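Local coordinates for YesW protein (Bacillus subtilis, PDB 2ZUX) that cleaves the rhamnogalacturonan backbone of plant cell-wall pectin internally by elimination, as a secreted lyase of polysaccharide lyase family 11 that needs calcium or manganese, at residues 224-232 / 243-254. Numbering follows the deposited sequence.
Sequences VLSGPEYLT and VTANFEPARGNV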
ATOM      1  N   VAL A 224      25.659   6.223   2.534  1.00 11.98           N
ATOM      2  CA  VAL A 224      25.672   7.675   2.537  1.00 12.40           C
ATOM      3  C   VAL A 224      25.340   8.128   3.945  1.00 12.27           C
ATOM      4  O   VAL A 224      24.168   8.227   4.316  1.00 11.92           O
ATOM      5  CB  VAL A 224      24.704   8.257   1.479  1.00 12.09           C
ATOM      6  CG1 VAL A 224      24.793   9.776   1.459  1.00 12.76           C
ATOM      7  CG2 VAL A 224      25.025   7.680   0.098  1.00 12.71           C
ATOM      8  N   LEU A 225      26.394   8.370   4.721  1.00 12.05           N
ATOM      9  CA  LEU A 225      26.292   8.586   6.157  1.00 12.46           C
ATOM     10  C   LEU A 225      26.704   9.993   6.571  1.00 12.87           C
ATOM     11  O   LEU A 225      26.900  10.269   7.757  1.00 13.52           O
ATOM     12  CB  LEU A 225      27.143   7.540   6.889  1.00 12.32           C
ATOM     13  CG  LEU A 225      26.815   6.064   6.628  1.00 12.30           C
ATOM     14  CD1 LEU A 225      27.777   5.152   7.391  1.00 12.55           C
ATOM     15  CD2 LEU A 225      25.369   5.728   6.980  1.00 13.63           C
ATOM     16  N   SER A 226      26.820  10.883   5.588  1.00 13.33           N
ATOM     17  CA  SER A 226      27.189  12.274   5.837  1.00 13.78           C
ATOM     18  C   SER A 226      26.580  13.145   4.744  1.00 13.32           C
ATOM     19  O   SER A 226      26.063  12.637   3.741  1.00 13.28           O
ATOM     20  CB  SER A 226      28.708  12.446   5.857  1.00 14.56           C
ATOM     21  OG  SER A 226      29.241  12.046   4.622  1.00 16.27           O
ATOM     22  N   GLY A 227      26.650  14.458   4.940  1.00 13.25           N
ATOM     23  CA  GLY A 227      26.116  15.408   3.972  1.00 13.18           C
ATOM     24  C   GLY A 227      24.666  15.760   4.238  1.00 12.95           C
ATOM     25  O   GLY A 227      24.002  15.118   5.061  1.00 13.14           O
ATOM     26  N   PRO A 228      24.166  16.799   3.553  1.00 12.88           N
ATOM     27  CA  PRO A 228      22.770  17.198   3.676  1.00 12.60           C
ATOM     28  C   PRO A 228      21.804  16.080   3.295  1.00 11.81           C
ATOM     29  O   PRO A 228      22.133  15.201   2.493  1.00 11.37           O
ATOM     30  CB  PRO A 228      22.642  18.350   2.675  1.00 12.87           C
ATOM     31  CG  PRO A 228      24.036  18.862   2.479  1.00 13.87           C
ATOM     32  CD  PRO A 228      24.929  17.682   2.647  1.00 13.19           C
ATOM     33  N   GLU A 229      20.606  16.142   3.858  1.00 11.25           N
ATOM     34  CA  GLU A 229      19.521  15.250   3.482  1.00 10.78           C
ATOM     35  C   GLU A 229      18.294  16.107   3.262  1.00 10.57           C
ATOM     36  O   GLU A 229      18.050  17.036   4.034  1.00 10.85           O
ATOM     37  CB  GLU A 229      19.238  14.234   4.586  1.00 11.11           C
ATOM     38  CG  GLU A 229      20.409  13.326   4.902  1.00 11.59           C
ATOM     39  CD  GLU A 229      20.100  12.370   6.036  1.00 12.35           C
ATOM     40  OE1 GLU A 229      19.863  12.861   7.151  1.00 13.38           O
ATOM     41  OE2 GLU A 229      20.096  11.144   5.799  1.00 13.43           O
ATOM     42  N   TYR A 230      17.517  15.796   2.228  1.00 10.45           N
ATOM     43  CA  TYR A 230      16.375  16.634   1.875  1.00 10.55           C
ATOM     44  C   TYR A 230      15.070  15.853   1.831  1.00 10.43           C
ATOM     45  O   TYR A 230      15.060  14.626   1.707  1.00 10.77           O
ATOM     46  CB  TYR A 230      16.594  17.321   0.519  1.00 10.95           C
ATOM     47  CG  TYR A 230      17.918  18.024   0.353  1.00 10.93           C
ATOM     48  CD1 TYR A 230      18.361  18.954   1.291  1.00 12.12           C
ATOM     49  CD2 TYR A 230      18.714  17.773  -0.759  1.00 11.90           C
ATOM     50  CE1 TYR A 230      19.588  19.601   1.139  1.00 11.97           C
ATOM     51  CE2 TYR A 230      19.940  18.415  -0.931  1.00 12.20           C
ATOM     52  CZ  TYR A 230      20.370  19.326   0.027  1.00 11.69           C
ATOM     53  OH  TYR A 230      21.566  19.981  -0.133  1.00 12.62           O
ATOM     54  N   LEU A 231      13.975  16.600   1.933  1.00 10.73           N
ATOM     55  CA  LEU A 231      12.631  16.092   1.682  1.00 10.83           C
ATOM     56  C   LEU A 231      12.074  16.902   0.524  1.00 10.56           C
ATOM     57  O   LEU A 231      12.058  18.133   0.596  1.00 11.00           O
ATOM     58  CB  LEU A 231      11.752  16.273   2.921  1.00 11.13           C
ATOM     59  CG  LEU A 231      10.299  15.806   2.784  1.00 11.13           C
ATOM     60  CD1 LEU A 231      10.214  14.303   2.469  1.00 12.38           C
ATOM     61  CD2 LEU A 231       9.521  16.133   4.046  1.00 12.66           C
ATOM     62  N   THR A 232      11.644  16.221  -0.542  1.00 10.16           N
ATOM     63  CA  THR A 232      11.105  16.903  -1.721  1.00 10.37           C
ATOM     64  C   THR A 232       9.689  16.450  -2.021  1.00 10.31           C
ATOM     65  O   THR A 232       9.361  15.260  -1.927  1.00 10.74           O
ATOM     66  CB  THR A 232      11.989  16.655  -2.963  1.00 10.63           C
ATOM     67  OG1 THR A 232      13.321  17.111  -2.690  1.00 10.55           O
ATOM     68  CG2 THR A 232      11.462  17.412  -4.177  1.00 11.17           C
ATOM     69  N   VAL A 243       8.947  21.745  -3.992  1.00 13.27           N
ATOM     70  CA  VAL A 243       9.595  22.295  -2.800  1.00 13.79           C
ATOM     71  C   VAL A 243      10.537  21.247  -2.230  1.00 13.42           C
ATOM     72  O   VAL A 243      10.218  20.049  -2.231  1.00 12.99           O
ATOM     73  CB  VAL A 243       8.562  22.740  -1.723  1.00 13.96           C
ATOM     74  CG1 VAL A 243       7.668  21.581  -1.306  1.00 14.83           C
ATOM     75  CG2 VAL A 243       9.253  23.346  -0.509  1.00 15.65           C
ATOM     76  N   THR A 244      11.691  21.706  -1.761  1.00 12.94           N
ATOM     77  CA  THR A 244      12.665  20.869  -1.070  1.00 12.97           C
ATOM     78  C   THR A 244      13.068  21.548   0.229  1.00 13.46           C
ATOM     79  O   THR A 244      13.373  22.743   0.241  1.00 14.45           O
ATOM     80  CB  THR A 244      13.893  20.619  -1.950  1.00 12.86           C
ATOM     81  OG1 THR A 244      13.493  19.844  -3.080  1.00 12.42           O
ATOM     82  CG2 THR A 244      14.970  19.856  -1.206  1.00 13.26           C
ATOM     83  N   ALA A 245      13.038  20.786   1.321  1.00 13.10           N
ATOM     84  CA  ALA A 245      13.460  21.270   2.641  1.00 13.22           C
ATOM     85  C   ALA A 245      14.509  20.312   3.187  1.00 12.93           C
ATOM     86  O   ALA A 245      14.686  19.229   2.642  1.00 12.71           O
ATOM     87  CB  ALA A 245      12.270  21.345   3.576  1.00 14.04           C
ATOM     88  N   ASN A 246      15.217  20.706   4.241  1.00 12.98           N
ATOM     89  CA  ASN A 246      16.074  19.760   4.948  1.00 12.97           C
ATOM     90  C   ASN A 246      15.210  18.644   5.526  1.00 12.71           C
ATOM     91  O   ASN A 246      14.118  18.900   6.044  1.00 13.55           O
ATOM     92  CB  ASN A 246      16.881  20.455   6.045  1.00 13.02           C
ATOM     93  CG  ASN A 246      18.016  21.311   5.489  1.00 14.75           C
ATOM     94  OD1 ASN A 246      18.177  22.473   5.872  1.00 18.77           O
ATOM     95  ND2 ASN A 246      18.811  20.737   4.604  1.00 13.32           N
ATOM     96  N   PHE A 247      15.687  17.411   5.396  1.00 12.29           N
ATOM     97  CA  PHE A 247      14.946  16.247   5.859  1.00 11.86           C
ATOM     98  C   PHE A 247      14.969  16.141   7.377  1.00 12.14           C
ATOM     99  O   PHE A 247      16.020  16.243   8.004  1.00 12.49           O
ATOM    100  CB  PHE A 247      15.526  14.958   5.258  1.00 11.77           C
ATOM    101  CG  PHE A 247      14.765  13.726   5.649  1.00 10.68           C
ATOM    102  CD1 PHE A 247      13.676  13.308   4.887  1.00 10.66           C
ATOM    103  CD2 PHE A 247      15.121  12.987   6.775  1.00 10.63           C
ATOM    104  CE1 PHE A 247      12.948  12.169   5.246  1.00 11.16           C
ATOM    105  CE2 PHE A 247      14.401  11.859   7.139  1.00 10.88           C
ATOM    106  CZ  PHE A 247      13.311  11.450   6.376  1.00 11.30           C
ATOM    107  N   GLU A 248      13.793  15.927   7.954  1.00 11.90           N
ATOM    108  CA  GLU A 248      13.694  15.504   9.342  1.00 12.64           C
ATOM    109  C   GLU A 248      12.826  14.251   9.391  1.00 11.84           C
ATOM    110  O   GLU A 248      11.831  14.157   8.665  1.00 11.91           O
ATOM    111  CB  GLU A 248      13.135  16.619  10.230  1.00 12.73           C
ATOM    112  CG  GLU A 248      14.022  17.859  10.261  1.00 15.14           C
ATOM    113  CD  GLU A 248      13.539  18.933  11.206  1.00 16.38           C
ATOM    114  OE1 GLU A 248      12.710  18.646  12.097  1.00 20.64           O
ATOM    115  OE2 GLU A 248      14.010  20.080  11.058  1.00 19.79           O
ATOM    116  N   PRO A 249      13.188  13.284  10.247  1.00 11.74           N
ATOM    117  CA  PRO A 249      14.283  13.302  11.238  1.00 11.58           C
ATOM    118  C   PRO A 249      15.698  13.411  10.669  1.00 11.50           C
ATOM    119  O   PRO A 249      16.098  12.615   9.814  1.00 10.70           O
ATOM    120  CB  PRO A 249      14.112  11.968  11.973  1.00 11.88           C
ATOM    121  CG  PRO A 249      12.684  11.581  11.728  1.00 11.76           C
ATOM    122  CD  PRO A 249      12.406  12.039  10.331  1.00 11.49           C
ATOM    123  N   ALA A 250      16.444  14.397  11.163  1.00 11.96           N
ATOM    124  CA  ALA A 250      17.815  14.621  10.735  1.00 12.66           C
ATOM    125  C   ALA A 250      18.718  13.503  11.239  1.00 12.98           C
ATOM    126  O   ALA A 250      18.426  12.842  12.237  1.00 13.55           O
ATOM    127  CB  ALA A 250      18.307  15.971  11.234  1.00 13.29           C
ATOM    128  N   ARG A 251      19.825  13.291  10.540  1.00 12.75           N
ATOM    129  CA  ARG A 251      20.737  12.198  10.876  1.00 12.78           C
ATOM    130  C   ARG A 251      21.390  12.354  12.255  1.00 12.97           C
ATOM    131  O   ARG A 251      21.470  11.398  13.018  1.00 12.68           O
ATOM    132  CB  ARG A 251      21.818  12.065   9.798  1.00 12.86           C
ATOM    133  CG  ARG A 251      22.705  10.851   9.962  1.00 12.64           C
ATOM    134  CD  ARG A 251      23.872  10.900   9.003  1.00 12.73           C
ATOM    135  NE  ARG A 251      23.455  10.744   7.607  1.00 12.01           N
ATOM    136  CZ  ARG A 251      23.562  11.678   6.663  1.00 11.79           C
ATOM    137  NH1 ARG A 251      24.073  12.878   6.927  1.00 13.53           N
ATOM    138  NH2 ARG A 251      23.156  11.398   5.434  1.00 11.69           N
ATOM    139  N   GLY A 252      21.867  13.556  12.562  1.00 13.39           N
ATOM    140  CA  GLY A 252      22.743  13.734  13.718  1.00 14.14           C
ATOM    141  C   GLY A 252      23.957  12.834  13.558  1.00 14.30           C
ATOM    142  O   GLY A 252      24.530  12.736  12.469  1.00 15.26           O
ATOM    143  N   ASN A 253      24.347  12.161  14.640  1.00 14.59           N
ATOM    144  CA  ASN A 253      25.439  11.194  14.588  1.00 15.25           C
ATOM    145  C   ASN A 253      24.893   9.817  14.260  1.00 14.50           C
ATOM    146  O   ASN A 253      23.899   9.389  14.840  1.00 14.47           O
ATOM    147  CB  ASN A 253      26.166  11.110  15.932  1.00 16.31           C
ATOM    148  CG  ASN A 253      26.548  12.463  16.482  1.00 18.51           C
ATOM    149  OD1 ASN A 253      26.080  12.865  17.550  1.00 22.58           O
ATOM    150  ND2 ASN A 253      27.397  13.177  15.757  1.00 19.88           N
ATOM    151  N   VAL A 254      25.557   9.111  13.355  1.00 13.90           N
ATOM    152  CA  VAL A 254      25.172   7.743  13.023  1.00 13.65           C
ATOM    153  C   VAL A 254      24.988   6.915  14.303  1.00 13.65           C
ATOM    154  O   VAL A 254      24.001   6.187  14.447  1.00 13.07           O
ATOM    155  CB  VAL A 254      26.204   7.089  12.068  1.00 13.62           C
ATOM    156  CG1 VAL A 254      26.008   5.580  11.981  1.00 13.47           C
ATOM    157  CG2 VAL A 254      26.136   7.725  10.674  1.00 14.24           C
TER
HETATM  158  O   HOH W   1      22.610   8.313   6.624  1.00 11.57           O
HETATM  159  O   HOH W   2      23.458  12.741   2.830  1.00 12.37           O
HETATM  160  O   HOH W   3      20.381  15.191   8.254  1.00 15.75           O
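Arg251 lays its guanidinium group between Glu229 and the backbone of the 224-228 loop. With CG anti to the backbone N (chi1 -173°) and a bend at chi3, its side chain brings one face of the group under the Leu225-Ser226 peptide, 3.5 Å from Arg251 CZ to Ser226 N. Over the opposite face lies the Glu229 carboxylate, its OE2 3.1 Å from Arg251 NH2; this salt bridge is electrostatic, with no N-H pointing at the oxygen. Hydrogen bonding is left to the rim: Arg251 NH1 reaches a lone pair of Gly227 O in the carbonyl plane (2.9 Å), while one water lies between NE and Val224 O, another between NH2 and the carbonyls of Ser226 and Pro228. A third water ties Glu229 OE1 to Arg251 N. Lys197 and Arg286 also pair with this carboxylate.

Farther along, strands 230-235 and 241-246 form the outer hairpin of a four-stranded propeller blade. Leu231 and Ala245 exchange a pair of backbone hydrogen bonds, and just beyond, Phe247 N bonds Glu229 O (2.8 Å). On the buried side Leu231 CB meets Phe247 CD1 at 4.0 Å, packed against strand 281-286 of the next sheet. The Asn246 side is looser: exposed Asn246 sets its ND2 3.7 Å from Tyr230 CE1, at the ring edge, while Tyr230 OH is hydrogen-bonded to Asp200 OD1.

Sandwiched by peptide and carboxylate and bonded round its edge, the guanidinium is fixed in rotation; the buried Glu229 is probably ionised, the shared anion of three cationic side chains where loop meets hairpin.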